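Local coordinates for neuraminidase (PDB 4GEZ), which is a neuraminidase-like homotetramer of the sialidase family whose putative active site has diverged, so that sialic acid removal by it is uncertain, at residues 25-30 with 369-374. Numbering follows the deposited sequence.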
# COMPACT_ATOMS: atom_id res chain seq x y z
N GLY A 25 24.78 -7.72 -25.98
CA GLY A 25 23.55 -7.00 -26.22
C GLY A 25 22.96 -6.41 -24.96
O GLY A 25 23.39 -6.72 -23.85
N TRP A 26 21.96 -5.56 -25.13
CA TRP A 26 21.31 -4.90 -24.02
C TRP A 26 19.81 -5.10 -24.16
O TRP A 26 19.25 -4.85 -25.23
CB TRP A 26 21.67 -3.41 -24.02
CG TRP A 26 23.16 -3.17 -24.07
CD1 TRP A 26 23.94 -3.08 -25.18
CD2 TRP A 26 24.03 -2.98 -22.95
NE1 TRP A 26 25.25 -2.85 -24.82
CE2 TRP A 26 25.33 -2.79 -23.46
CE3 TRP A 26 23.84 -2.97 -21.56
CZ2 TRP A 26 26.44 -2.58 -22.63
CZ3 TRP A 26 24.93 -2.76 -20.74
CH2 TRP A 26 26.22 -2.57 -21.27
N VAL A 27 19.17 -5.58 -23.10
CA VAL A 27 17.73 -5.82 -23.12
C VAL A 27 17.05 -5.03 -22.02
O VAL A 27 17.58 -4.89 -20.91
CB VAL A 27 17.40 -7.34 -22.98
CG1 VAL A 27 17.75 -8.08 -24.26
CG2 VAL A 27 18.12 -7.95 -21.80
N PRO A 28 15.85 -4.49 -22.31
CA PRO A 28 15.14 -3.66 -21.34
C PRO A 28 14.51 -4.49 -20.23
O PRO A 28 13.80 -5.46 -20.50
CB PRO A 28 14.05 -2.99 -22.19
CG PRO A 28 13.81 -3.95 -23.30
CD PRO A 28 15.15 -4.58 -23.60
N THR A 29 14.78 -4.10 -18.99
CA THR A 29 14.19 -4.76 -17.84
C THR A 29 13.02 -3.92 -17.34
O THR A 29 12.09 -4.43 -16.73
CB THR A 29 15.22 -4.97 -16.71
OG1 THR A 29 15.95 -3.75 -16.47
CG2 THR A 29 16.20 -6.07 -17.09
N HIS A 30 13.07 -2.63 -17.64
CA HIS A 30 11.96 -1.73 -17.31
C HIS A 30 11.68 -0.74 -18.43
O HIS A 30 12.55 0.01 -18.86
CB HIS A 30 12.23 -1.01 -15.99
CG HIS A 30 12.23 -1.92 -14.81
ND1 HIS A 30 13.36 -2.56 -14.35
CD2 HIS A 30 11.21 -2.31 -13.99
CE1 HIS A 30 13.04 -3.30 -13.30
NE2 HIS A 30 11.76 -3.17 -13.06
N SER A 369 24.12 -13.26 -24.90
CA SER A 369 23.55 -13.72 -26.16
C SER A 369 23.38 -12.51 -27.07
O SER A 369 23.02 -11.43 -26.60
CB SER A 369 22.21 -14.42 -25.94
OG SER A 369 21.65 -14.85 -27.16
N PRO A 370 23.62 -12.69 -28.37
CA PRO A 370 23.30 -11.59 -29.28
C PRO A 370 21.79 -11.47 -29.38
O PRO A 370 21.08 -12.46 -29.18
CB PRO A 370 23.89 -12.05 -30.62
CG PRO A 370 24.86 -13.14 -30.28
CD PRO A 370 24.32 -13.80 -29.05
N VAL A 371 21.30 -10.27 -29.68
CA VAL A 371 19.87 -10.01 -29.68
C VAL A 371 19.53 -9.20 -30.93
O VAL A 371 20.42 -8.60 -31.53
CB VAL A 371 19.43 -9.28 -28.38
CG1 VAL A 371 20.04 -7.88 -28.31
CG2 VAL A 371 17.92 -9.22 -28.25
N GLN A 372 18.27 -9.22 -31.33
CA GLN A 372 17.82 -8.47 -32.50
C GLN A 372 18.06 -6.98 -32.32
O GLN A 372 17.98 -6.47 -31.21
CB GLN A 372 16.33 -8.72 -32.75
CG GLN A 372 16.00 -10.16 -33.11
CD GLN A 372 16.51 -10.53 -34.49
OE1 GLN A 372 16.03 -10.01 -35.50
NE2 GLN A 372 17.49 -11.43 -34.53
N ASN A 373 18.36 -6.28 -33.41
CA ASN A 373 18.49 -4.83 -33.35
C ASN A 373 17.11 -4.20 -33.40
O ASN A 373 16.77 -3.51 -34.37
CB ASN A 373 19.38 -4.30 -34.47
CG ASN A 373 19.78 -2.84 -34.27
OD1 ASN A 373 19.63 -2.29 -33.18
ND2 ASN A 373 20.27 -2.20 -35.32
N ILE A 374 16.33 -4.43 -32.35
CA ILE A 374 14.94 -3.96 -32.27
C ILE A 374 14.87 -2.52 -31.74
O ILE A 374 15.65 -2.14 -30.87
CB ILE A 374 14.10 -4.94 -31.41
CG1 ILE A 374 12.70 -4.37 -31.13
CG2 ILE A 374 14.81 -5.27 -30.11
CD1 ILE A 374 11.87 -5.20 -30.17
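Where the neuraminidase beta-propeller closes on itself, Val371, in the C-terminal loop that follows strand 359-367, lays its two methyls against Gly25 and Val27 of the first strand. Chiefly apolar, with no hydrogen bond between the two segments, the contact shows how a loop can meet a strand by van der Waals contact; farther along the loop, Asn373 OD1 takes a hydrogen bond from Glu316 N. Val371 reaches along the strand with both branches: CG1 rests against the backbone, 4.2 Å from Gly25 CA and 4.4 Å from Trp26 N, while CG2 meets Val27 CG1 at 4.2 Å. With CG2 anti to its own backbone N and CG1 set between N and the carbonyl carbon (chi1 66°), the fork touches two alternate strand residues. The backbones approach most closely at Gly25, whose CA lies 5.5 Å from Pro370 CA. On the loop side, Ser369 OG hydrogen-bonds Pro370 O over 3.2 Å, the hydroxyl tilted 26° out of the carbonyl plane. Trp26 points its CB away from the loop, and its ring makes edge-to-face contacts with Trp283 and Phe344. A second subunit adds Met131 against Val27 and Phe129 against Val371, placing the small apolar patch at a tetramer interface. Strand 25-30 pairs antiparallel with strand 359-367, so N- and C-terminal strands share one four-stranded sheet, the closure characteristic of the neuraminidase six-bladed beta-propeller.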